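Local coordinates for topoisomerase I-like protein (Leishmania donovani, PDB 2B9S) that probably relaxes supercoiled DNA as one subunit of a heterodimeric type IB topoisomerase, held here as a vanadate transition-state complex with nicked DNA, at residues 384-389 / 427-432; 285-290 / 321-326; 300-305 / 328-333. One frame throughout, in Å; residues are numbered along the deposited sequence.

Contact 1: residues 384-389 / 427-432; sequences VFRTYN and CNHQKS. With VO4 (vanadate ion), chain F; nucleotides of chain B.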
# COMPACT_ATOMS: atom_id res chain seq x y z
N VAL D 384 -8.11 13.23 -0.38
CA VAL D 384 -8.57 13.93 0.83
C VAL D 384 -10.07 13.70 1.10
O VAL D 384 -10.49 13.62 2.26
CB VAL D 384 -8.21 15.46 0.79
CG1 VAL D 384 -8.66 16.18 2.07
CG2 VAL D 384 -6.73 15.67 0.58
N PHE D 385 -10.87 13.60 0.03
CA PHE D 385 -12.31 13.30 0.16
C PHE D 385 -12.56 11.95 0.78
O PHE D 385 -13.62 11.68 1.37
CB PHE D 385 -13.00 13.36 -1.21
CG PHE D 385 -13.33 14.74 -1.67
CD1 PHE D 385 -12.40 15.48 -2.39
CD2 PHE D 385 -14.57 15.31 -1.37
CE1 PHE D 385 -12.71 16.78 -2.83
CE2 PHE D 385 -14.90 16.60 -1.80
CZ PHE D 385 -13.97 17.35 -2.53
N ARG D 386 -11.58 11.07 0.62
CA ARG D 386 -11.71 9.71 1.08
C ARG D 386 -11.46 9.66 2.60
O ARG D 386 -12.20 9.00 3.34
CB ARG D 386 -10.73 8.84 0.28
CG ARG D 386 -11.18 7.45 0.08
CD ARG D 386 -10.19 6.71 -0.85
NE ARG D 386 -10.11 5.31 -0.45
CZ ARG D 386 -10.99 4.39 -0.79
NH1 ARG D 386 -12.04 4.69 -1.55
NH2 ARG D 386 -10.80 3.14 -0.39
N THR D 387 -10.41 10.37 3.03
CA THR D 387 -10.12 10.64 4.44
C THR D 387 -11.28 11.38 5.12
O THR D 387 -11.69 11.04 6.23
CB THR D 387 -8.85 11.51 4.61
OG1 THR D 387 -7.77 10.93 3.86
CG2 THR D 387 -8.44 11.63 6.07
N TYR D 388 -11.78 12.42 4.44
CA TYR D 388 -12.94 13.18 4.89
C TYR D 388 -14.18 12.30 5.05
O TYR D 388 -14.85 12.36 6.09
CB TYR D 388 -13.22 14.35 3.92
CG TYR D 388 -14.62 14.92 4.07
CD1 TYR D 388 -14.92 15.83 5.09
CD2 TYR D 388 -15.64 14.52 3.20
CE1 TYR D 388 -16.20 16.33 5.25
CE2 TYR D 388 -16.92 15.02 3.34
CZ TYR D 388 -17.20 15.92 4.36
OH TYR D 388 -18.49 16.42 4.48
N ASN D 389 -14.48 11.50 4.04
CA ASN D 389 -15.64 10.63 4.06
C ASN D 389 -15.60 9.57 5.15
O ASN D 389 -16.62 9.25 5.73
CB ASN D 389 -15.84 9.95 2.71
CG ASN D 389 -16.65 10.79 1.75
OD1 ASN D 389 -17.77 11.20 2.09
ND2 ASN D 389 -16.10 11.08 0.57
N CYS D 427 -15.54 2.47 2.03
CA CYS D 427 -14.19 2.44 1.50
C CYS D 427 -13.91 1.23 0.62
O CYS D 427 -12.95 1.22 -0.16
CB CYS D 427 -13.20 2.43 2.66
SG CYS D 427 -13.02 4.00 3.48
N ASN D 428 -14.74 0.20 0.79
CA ASN D 428 -14.66 -1.07 0.08
C ASN D 428 -13.41 -1.90 0.45
O ASN D 428 -12.78 -2.58 -0.38
CB ASN D 428 -14.82 -0.87 -1.43
CG ASN D 428 -15.19 -2.14 -2.15
OD1 ASN D 428 -15.99 -2.95 -1.66
ND2 ASN D 428 -14.59 -2.34 -3.32
N HIS D 429 -13.09 -1.85 1.74
CA HIS D 429 -12.00 -2.63 2.30
C HIS D 429 -12.41 -4.08 2.56
O HIS D 429 -13.43 -4.35 3.20
CB HIS D 429 -11.48 -1.94 3.56
CG HIS D 429 -10.85 -0.60 3.30
ND1 HIS D 429 -10.81 0.41 4.24
CD2 HIS D 429 -10.22 -0.11 2.20
CE1 HIS D 429 -10.17 1.45 3.73
NE2 HIS D 429 -9.82 1.17 2.49
N GLN D 430 -11.63 -5.01 2.00
CA GLN D 430 -11.96 -6.43 1.97
C GLN D 430 -10.78 -7.34 2.31
O GLN D 430 -9.62 -7.03 2.04
CB GLN D 430 -12.51 -6.81 0.60
CG GLN D 430 -13.83 -6.18 0.26
CD GLN D 430 -14.34 -6.65 -1.06
OE1 GLN D 430 -13.97 -7.72 -1.54
NE2 GLN D 430 -15.18 -5.84 -1.69
N LYS D 431 -11.10 -8.49 2.91
CA LYS D 431 -10.11 -9.47 3.33
C LYS D 431 -10.59 -10.82 2.81
O LYS D 431 -11.79 -11.11 2.83
CB LYS D 431 -9.99 -9.49 4.88
N SER D 432 -9.69 -11.65 2.33
CA SER D 432 -10.11 -12.97 1.92
C SER D 432 -9.75 -13.97 3.02
O SER D 432 -10.58 -14.34 3.88
CB SER D 432 -9.56 -13.35 0.54
OG SER D 432 -8.26 -13.89 0.62
OXT SER D 432 -8.61 -14.43 3.10
V VO4 F . -6.83 3.18 0.38
O1 VO4 F . -8.35 2.45 0.79
O2 VO4 F . -6.61 4.14 -1.08
P DG B 2 -7.98 -3.69 1.33
OP1 DG B 2 -9.33 -3.81 0.76
OP2 DG B 2 -7.77 -3.33 2.76
O5' DG B 2 -7.16 -5.05 1.07
C5' DG B 2 -7.09 -5.62 -0.20
C4' DG B 2 -6.16 -6.81 -0.17
O4' DG B 2 -4.85 -6.43 0.31
C3' DG B 2 -6.57 -7.99 0.70
O3' DG B 2 -6.14 -9.14 -0.00
C2' DG B 2 -5.76 -7.81 1.99
C1' DG B 2 -4.48 -7.22 1.43
N9 DG B 2 -3.80 -6.36 2.39
C8 DG B 2 -4.39 -5.41 3.21
N7 DG B 2 -3.52 -4.79 3.96
C5 DG B 2 -2.30 -5.37 3.60
C6 DG B 2 -1.02 -5.11 4.10
O6 DG B 2 -0.71 -4.28 4.96
N1 DG B 2 -0.04 -5.90 3.50
C2 DG B 2 -0.28 -6.84 2.51
N2 DG B 2 0.79 -7.49 2.06
N3 DG B 2 -1.48 -7.09 2.03
C4 DG B 2 -2.44 -6.32 2.63
P DA B 3 -6.38 -10.63 0.51
OP1 DA B 3 -7.09 -11.33 -0.56
OP2 DA B 3 -6.87 -10.61 1.90
O5' DA B 3 -4.86 -11.11 0.56
C5' DA B 3 -3.96 -11.02 -0.51
C4' DA B 3 -2.67 -11.71 -0.11
O4' DA B 3 -2.00 -10.93 0.92
C3' DA B 3 -2.86 -13.09 0.48
O3' DA B 3 -1.81 -13.87 -0.09
C2' DA B 3 -2.75 -12.87 2.01
C1' DA B 3 -1.80 -11.66 2.12
N9 DA B 3 -2.08 -10.67 3.17
C8 DA B 3 -3.30 -10.19 3.57
N7 DA B 3 -3.25 -9.28 4.51
C5 DA B 3 -1.90 -9.15 4.76
C6 DA B 3 -1.18 -8.33 5.65
N6 DA B 3 -1.75 -7.47 6.50
N1 DA B 3 0.17 -8.46 5.66
C2 DA B 3 0.76 -9.34 4.82
N3 DA B 3 0.18 -10.15 3.94
C4 DA B 3 -1.15 -10.00 3.95
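Arg386 leaves its helix with an unusual first torsion (chi1 -149°) and bends at chi3 (146°), which carries its guanidinium across to 427-432, while His429 sets its ring beside its own backbone N (chi1 -65°) and brings NE2 to meet it. The two groups converge on one oxygen of the bound vanadate. Arg386 NH2 lies 2.8 Å from VO4 O1, which sits at the edge of the guanidinium, and His429 NE2 gives the same O1 a nearly straight bond of 2.6 Å close to the plane of the imidazole. A second acceptor for Arg386 NH2 is Cys427 O, 2.9 Å away; the nitrogen comes in along a lone pair in the carbonyl plane. With NE bonded to Tyr22 of the other protein chain and NH1 weakly to Ala288 O, bonds on all three nitrogens should fix the guanidinium's rotation. Cys427 CB rests over one face of the His429 ring, near its rim. Donors converging on a single oxygen are consistent with stabilisation of the pentacoordinate transition state that vanadate mimics. Downstream, the backbone N of Gln430 binds OP1 of DG2 of chain B at 2.9 Å. Asn428 closes helix 411-427 with a Schellman motif, helix 384-400 packs through Thr387 and Tyr388 on helix 236-266 and through Phe385 on helix 272-287, and Lys431 pairs antiparallel with a strand of the other protein chain.

Contact 2: residues 285-290 / 321-326; sequences DRLALR and VRFDFL. With VO4 (vanadate ion), chain F; nucleotides of chain B.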
# COMPACT_ATOMS: atom_id res chain seq x y z
N ASP D 285 -16.62 12.67 -4.22
CA ASP D 285 -17.30 13.21 -3.04
C ASP D 285 -18.29 12.22 -2.43
O ASP D 285 -18.14 11.85 -1.26
CB ASP D 285 -17.99 14.53 -3.39
CG ASP D 285 -18.84 15.09 -2.24
OD1 ASP D 285 -18.74 14.61 -1.09
OD2 ASP D 285 -19.61 16.02 -2.51
N ARG D 286 -19.30 11.80 -3.20
CA ARG D 286 -20.44 11.07 -2.62
C ARG D 286 -20.16 9.60 -2.37
O ARG D 286 -20.70 9.02 -1.42
CB ARG D 286 -21.73 11.24 -3.45
CG ARG D 286 -22.21 12.67 -3.72
CD ARG D 286 -21.92 13.67 -2.59
NE ARG D 286 -22.67 13.44 -1.35
CZ ARG D 286 -23.44 14.34 -0.74
NH1 ARG D 286 -23.61 15.57 -1.24
NH2 ARG D 286 -24.06 14.01 0.38
N LEU D 287 -19.32 9.01 -3.23
CA LEU D 287 -19.02 7.57 -3.18
C LEU D 287 -17.60 7.24 -2.70
O LEU D 287 -17.26 6.05 -2.60
CB LEU D 287 -19.22 6.94 -4.57
CG LEU D 287 -20.60 6.94 -5.23
CD1 LEU D 287 -20.50 6.19 -6.53
CD2 LEU D 287 -21.63 6.29 -4.31
N ALA D 288 -16.80 8.26 -2.44
CA ALA D 288 -15.38 8.14 -2.05
C ALA D 288 -14.52 7.23 -2.95
O ALA D 288 -13.73 6.44 -2.45
CB ALA D 288 -15.23 7.76 -0.53
N LEU D 289 -14.68 7.34 -4.27
CA LEU D 289 -13.82 6.60 -5.20
C LEU D 289 -12.39 7.17 -5.20
O LEU D 289 -12.18 8.39 -4.99
CB LEU D 289 -14.37 6.64 -6.65
CG LEU D 289 -15.80 6.17 -6.95
CD1 LEU D 289 -16.03 5.98 -8.48
CD2 LEU D 289 -16.20 4.92 -6.19
N ARG D 290 -11.42 6.30 -5.43
CA ARG D 290 -10.08 6.77 -5.74
C ARG D 290 -10.13 7.41 -7.13
O ARG D 290 -10.96 7.05 -7.96
CB ARG D 290 -9.07 5.63 -5.69
CG ARG D 290 -9.03 4.90 -4.35
CD ARG D 290 -8.27 3.62 -4.53
NE ARG D 290 -8.14 2.78 -3.33
CZ ARG D 290 -8.83 1.67 -3.11
NH1 ARG D 290 -9.78 1.31 -3.96
NH2 ARG D 290 -8.59 0.93 -2.04
N VAL D 321 -27.54 3.80 -10.88
CA VAL D 321 -26.35 3.33 -11.58
C VAL D 321 -25.80 2.12 -10.84
O VAL D 321 -25.55 2.18 -9.64
CB VAL D 321 -25.26 4.41 -11.70
CG1 VAL D 321 -24.20 4.00 -12.73
CG2 VAL D 321 -25.86 5.73 -12.10
N ARG D 322 -25.67 1.01 -11.56
CA ARG D 322 -24.94 -0.17 -11.09
C ARG D 322 -23.46 -0.11 -11.53
O ARG D 322 -23.15 -0.25 -12.73
CB ARG D 322 -25.59 -1.42 -11.65
CG ARG D 322 -24.93 -2.69 -11.18
CD ARG D 322 -25.82 -3.88 -11.44
NE ARG D 322 -27.02 -3.86 -10.60
CZ ARG D 322 -28.08 -4.65 -10.76
NH1 ARG D 322 -28.13 -5.54 -11.74
NH2 ARG D 322 -29.12 -4.53 -9.93
N PHE D 323 -22.58 0.08 -10.54
CA PHE D 323 -21.12 0.01 -10.70
C PHE D 323 -20.62 -1.44 -10.53
O PHE D 323 -21.02 -2.12 -9.60
CB PHE D 323 -20.43 0.87 -9.63
CG PHE D 323 -20.62 2.35 -9.81
CD1 PHE D 323 -19.63 3.12 -10.41
CD2 PHE D 323 -21.78 2.98 -9.37
CE1 PHE D 323 -19.79 4.49 -10.58
CE2 PHE D 323 -21.95 4.34 -9.53
CZ PHE D 323 -20.95 5.10 -10.14
N ASP D 324 -19.75 -1.90 -11.42
CA ASP D 324 -19.08 -3.19 -11.22
C ASP D 324 -17.69 -3.17 -11.84
O ASP D 324 -17.53 -3.20 -13.07
CB ASP D 324 -19.91 -4.35 -11.77
CG ASP D 324 -19.35 -5.72 -11.42
OD1 ASP D 324 -18.29 -5.84 -10.74
OD2 ASP D 324 -19.97 -6.71 -11.84
N PHE D 325 -16.67 -3.08 -10.99
CA PHE D 325 -15.30 -2.92 -11.50
C PHE D 325 -14.26 -3.36 -10.49
O PHE D 325 -14.52 -3.39 -9.28
CB PHE D 325 -15.05 -1.46 -11.96
CG PHE D 325 -15.04 -0.45 -10.84
CD1 PHE D 325 -13.90 -0.26 -10.06
CD2 PHE D 325 -16.18 0.32 -10.57
CE1 PHE D 325 -13.88 0.70 -9.01
CE2 PHE D 325 -16.19 1.27 -9.52
CZ PHE D 325 -15.03 1.46 -8.74
N LEU D 326 -13.06 -3.69 -10.98
CA LEU D 326 -11.93 -3.98 -10.10
C LEU D 326 -11.18 -2.68 -9.85
O LEU D 326 -10.78 -1.98 -10.80
CB LEU D 326 -11.01 -5.06 -10.70
CG LEU D 326 -11.66 -6.42 -11.06
CD1 LEU D 326 -10.63 -7.34 -11.70
CD2 LEU D 326 -12.32 -7.12 -9.86
V VO4 F . -6.83 3.18 0.38
O1 VO4 F . -8.35 2.45 0.79
O2 VO4 F . -6.61 4.14 -1.08
O5' DA B 1 -6.14 1.44 -0.37
C5' DA B 1 -6.36 0.36 0.52
C4' DA B 1 -5.69 -0.87 -0.00
O4' DA B 1 -4.25 -0.73 0.03
C3' DA B 1 -5.99 -2.05 0.88
O3' DA B 1 -7.21 -2.61 0.43
C2' DA B 1 -4.77 -2.95 0.69
C1' DA B 1 -3.65 -2.00 0.34
N9 DA B 1 -2.63 -1.71 1.36
C8 DA B 1 -2.71 -0.72 2.31
N7 DA B 1 -1.66 -0.61 3.08
C5 DA B 1 -0.80 -1.59 2.60
C6 DA B 1 0.50 -1.99 2.99
N6 DA B 1 1.20 -1.40 3.99
N1 DA B 1 1.07 -3.00 2.30
C2 DA B 1 0.40 -3.58 1.29
N3 DA B 1 -0.82 -3.31 0.87
C4 DA B 1 -1.38 -2.28 1.54
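Leu287 and Phe323 approach from opposite directions and form the close part of this contact: Leu287 CD1 meets the far end of the ring, 3.8 Å from Phe323 CZ and equally near CE2, at an oblique angle. Phe323 is packed further by Phe283, edge-to-face, and by Val337. Leu289 and Phe325 touch more loosely, with Leu289 CD2 at the edge of the ring and 4.5 Å from Phe325 CZ. No hydrogen bond joins the two segments; the union is purely apolar. Structurally, it lays the end of helix 272-287, where Ala288 turns the chain with a positive phi of 50°, and the residues that follow over strand 320-326, the central strand of a three-stranded antiparallel sheet. Even so, the closer pair lies nearer the solvent: Leu287 is partly exposed and the neighbouring Arg286 is exposed, whereas Leu289 and Phe325 are buried. At the other end the chain enters the active site. Arg290 runs extended from CG to NE, and its NE binds VO4 O2 at 3.0 Å. Its NH2 donates to O5' of DA1 of chain B, also at 3.0 Å and in the guanidinium plane; this O5' is itself a ligand of the vanadium, at 2.0 Å from V.

Contact 3: residues 300-305 / 328-333; sequences ADTVGC and KDSIRY. With nucleotides of chain C; nucleotides of chain B.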
# COMPACT_ATOMS: atom_id res chain seq x y z
N ALA D 300 -1.79 -4.95 -13.90
CA ALA D 300 -3.17 -5.47 -13.92
C ALA D 300 -4.13 -4.35 -14.30
O ALA D 300 -3.87 -3.17 -14.05
CB ALA D 300 -3.57 -6.09 -12.58
N ASP D 301 -5.23 -4.73 -14.93
CA ASP D 301 -6.21 -3.79 -15.45
C ASP D 301 -7.19 -3.43 -14.31
O ASP D 301 -8.08 -4.21 -13.96
CB ASP D 301 -6.90 -4.44 -16.66
CG ASP D 301 -8.06 -3.64 -17.21
OD1 ASP D 301 -8.29 -2.49 -16.77
OD2 ASP D 301 -8.72 -4.19 -18.12
N THR D 302 -6.96 -2.28 -13.68
CA THR D 302 -7.84 -1.84 -12.60
C THR D 302 -8.09 -0.36 -12.80
O THR D 302 -7.34 0.31 -13.49
CB THR D 302 -7.30 -2.12 -11.16
OG1 THR D 302 -6.14 -1.32 -10.89
CG2 THR D 302 -7.04 -3.59 -10.92
N VAL D 303 -9.17 0.11 -12.21
CA VAL D 303 -9.63 1.47 -12.48
C VAL D 303 -10.03 2.18 -11.20
O VAL D 303 -10.28 1.55 -10.17
CB VAL D 303 -10.81 1.48 -13.51
CG1 VAL D 303 -10.38 0.81 -14.84
CG2 VAL D 303 -12.05 0.78 -12.93
N GLY D 304 -10.04 3.49 -11.28
CA GLY D 304 -10.72 4.32 -10.28
C GLY D 304 -11.56 5.31 -11.07
O GLY D 304 -11.85 5.09 -12.24
N CYS D 305 -11.90 6.42 -10.44
CA CYS D 305 -12.88 7.34 -11.01
C CYS D 305 -12.60 7.77 -12.47
O CYS D 305 -13.37 7.45 -13.37
CB CYS D 305 -13.06 8.55 -10.09
SG CYS D 305 -14.39 9.57 -10.64
N LYS D 328 -8.23 -0.63 -6.96
CA LYS D 328 -6.93 -0.90 -6.35
C LYS D 328 -6.88 -2.29 -5.68
O LYS D 328 -7.79 -2.66 -4.93
CB LYS D 328 -6.59 0.19 -5.32
CG LYS D 328 -5.31 -0.11 -4.53
CD LYS D 328 -4.90 1.08 -3.70
CE LYS D 328 -3.66 0.78 -2.89
NZ LYS D 328 -3.51 1.85 -1.83
N ASP D 329 -5.80 -3.02 -5.96
CA ASP D 329 -5.58 -4.38 -5.43
C ASP D 329 -6.48 -5.45 -6.05
O ASP D 329 -6.48 -6.61 -5.61
CB ASP D 329 -5.63 -4.41 -3.89
CG ASP D 329 -4.34 -3.90 -3.26
OD1 ASP D 329 -4.39 -2.86 -2.59
OD2 ASP D 329 -3.28 -4.51 -3.46
N SER D 330 -7.21 -5.05 -7.10
CA SER D 330 -8.12 -5.93 -7.84
C SER D 330 -9.28 -6.37 -6.96
O SER D 330 -9.88 -7.44 -7.17
CB SER D 330 -7.38 -7.12 -8.48
OG SER D 330 -6.48 -6.64 -9.46
N ILE D 331 -9.59 -5.52 -5.99
CA ILE D 331 -10.77 -5.69 -5.14
C ILE D 331 -11.94 -5.16 -5.92
O ILE D 331 -11.89 -4.06 -6.47
CB ILE D 331 -10.62 -4.94 -3.76
CG1 ILE D 331 -9.38 -5.43 -2.97
CG2 ILE D 331 -11.90 -4.99 -2.93
CD1 ILE D 331 -9.27 -6.96 -2.77
N ARG D 332 -12.98 -5.98 -6.00
CA ARG D 332 -14.17 -5.67 -6.77
C ARG D 332 -15.04 -4.64 -6.05
O ARG D 332 -15.25 -4.71 -4.85
CB ARG D 332 -14.95 -6.96 -7.05
CG ARG D 332 -16.12 -6.81 -8.01
CD ARG D 332 -16.80 -8.15 -8.16
NE ARG D 332 -17.87 -8.14 -9.17
CZ ARG D 332 -18.50 -9.22 -9.62
NH1 ARG D 332 -18.17 -10.42 -9.16
NH2 ARG D 332 -19.46 -9.12 -10.53
N TYR D 333 -15.50 -3.65 -6.80
CA TYR D 333 -16.43 -2.68 -6.30
C TYR D 333 -17.77 -2.97 -6.99
O TYR D 333 -17.86 -2.91 -8.22
CB TYR D 333 -15.93 -1.26 -6.60
CG TYR D 333 -16.83 -0.17 -6.07
CD1 TYR D 333 -17.98 0.22 -6.78
CD2 TYR D 333 -16.55 0.47 -4.87
CE1 TYR D 333 -18.80 1.21 -6.32
CE2 TYR D 333 -17.38 1.48 -4.39
CZ TYR D 333 -18.52 1.84 -5.13
OH TYR D 333 -19.38 2.83 -4.70
P DG C 15 -3.57 -0.90 -8.43
OP1 DG C 15 -4.60 -1.93 -8.54
OP2 DG C 15 -2.60 -0.68 -9.53
O5' DG C 15 -4.32 0.48 -8.03
C5' DG C 15 -3.70 1.74 -8.13
C4' DG C 15 -3.60 2.50 -6.81
O4' DG C 15 -2.40 2.13 -6.08
C3' DG C 15 -3.44 3.99 -7.04
O3' DG C 15 -4.73 4.56 -7.22
C2' DG C 15 -2.77 4.45 -5.76
C1' DG C 15 -1.88 3.28 -5.42
N9 DG C 15 -0.42 3.34 -5.65
C8 DG C 15 0.31 2.55 -6.51
N7 DG C 15 1.59 2.80 -6.49
C5 DG C 15 1.71 3.77 -5.51
C6 DG C 15 2.86 4.41 -5.02
O6 DG C 15 4.02 4.23 -5.36
N1 DG C 15 2.59 5.39 -4.08
C2 DG C 15 1.33 5.69 -3.63
N2 DG C 15 1.26 6.63 -2.69
N3 DG C 15 0.23 5.09 -4.05
C4 DG C 15 0.49 4.13 -4.99
O5' DA B 1 -6.14 1.44 -0.37
C5' DA B 1 -6.36 0.36 0.52
C4' DA B 1 -5.69 -0.87 -0.00
O4' DA B 1 -4.25 -0.73 0.03
C3' DA B 1 -5.99 -2.05 0.88
O3' DA B 1 -7.21 -2.61 0.43
C2' DA B 1 -4.77 -2.95 0.69
C1' DA B 1 -3.65 -2.00 0.34
N9 DA B 1 -2.63 -1.71 1.36
C8 DA B 1 -2.71 -0.72 2.31
N7 DA B 1 -1.66 -0.61 3.08
C5 DA B 1 -0.80 -1.59 2.60
C6 DA B 1 0.50 -1.99 2.99
N6 DA B 1 1.20 -1.40 3.99
N1 DA B 1 1.07 -3.00 2.30
C2 DA B 1 0.40 -3.58 1.29
N3 DA B 1 -0.82 -3.31 0.87
C4 DA B 1 -1.38 -2.28 1.54
P DA C 14 0.99 -5.37 -7.42
OP1 DA C 14 0.02 -6.29 -8.02
OP2 DA C 14 2.08 -4.87 -8.27
O5' DA C 14 0.26 -4.15 -6.72
C5' DA C 14 -1.06 -4.26 -6.18
C4' DA C 14 -1.55 -2.85 -5.91
O4' DA C 14 -0.67 -2.15 -4.99
C3' DA C 14 -1.55 -1.97 -7.15
O3' DA C 14 -2.72 -1.17 -7.11
C2' DA C 14 -0.27 -1.12 -7.00
C1' DA C 14 -0.26 -0.88 -5.49
N9 DA C 14 1.02 -0.43 -4.90
C8 DA C 14 2.30 -0.87 -5.19
N7 DA C 14 3.27 -0.28 -4.47
C5 DA C 14 2.56 0.63 -3.68
C6 DA C 14 2.95 1.56 -2.68
N6 DA C 14 4.21 1.80 -2.29
N1 DA C 14 1.99 2.30 -2.09
C2 DA C 14 0.70 2.10 -2.42
N3 DA C 14 0.22 1.23 -3.33
C4 DA C 14 1.19 0.53 -3.93
O HOH W 1 -9.76 2.00 -7.61
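The backbones of 300-305 and 328-333 come nearest at Thr302 and Ser330, whose CA atoms lie 6.3 Å apart, and no hydrogen bond joins them directly; a water bridges them instead, donating to Val303 O at 2.7 Å and accepting from Lys328 N at 3.1 Å. Positive phi values at Asp329 and Ser330 curl the second segment into a tight turn. Across the gap, the methyl CG2 of Thr302 packs on Ser330 OG at 3.4 Å. The Thr302 hydroxyl, placed between the backbone N and the carbonyl carbon (chi1 68°), is turned to the DNA, donating to OP1 of DG15 of chain C over 2.9 Å. Asp329 N donates to that same OP1 at 3.0 Å, so the two segments hold one phosphate oxygen of chain C between them. Lys328 stretches out fully past the DG15 sugar, and its NZ binds O5' of DA1 of chain B at 3.0 Å as well as a thymine O2. Such a minor-groove lysine at the 5'-oxygen is consistent with the general-acid role known for type IB topoisomerases. Segment 300-305 follows helix 272-287, on which Cys305 packs, and Val303 bonds by backbone to Leu326 in strand 320-326; the turn leads into strand 332-338, where the Tyr333 ring lies nearly parallel to that of Phe325.

How the contacts relate
The three contacts, with centres 11 to 13 Å apart, each send side chains to the vanadate within the catalytic core. Contact 1 supplies Arg386 and His429, contact 2 Arg290, and contact 3 Lys328, whose side chain comes about 4 Å from the ion. Arg386 NH2 and Arg290 NH2 lie 3.5 Å apart, gathered round the anion. Contacts 2 and 3 cross along the chain and share one sheet: Phe325 O is 2.7 Å from Tyr333 N, a probable hydrogen bond between neighbouring strands, and Arg290 O is likewise 2.7 Å from Cys305 N. Contact 1 is tied to contact 3 by Asn428 ND2, 2.9 Å from Arg332 O, and to contact 2 by Asn389 ND2, 2.8 Å from Asp285 O.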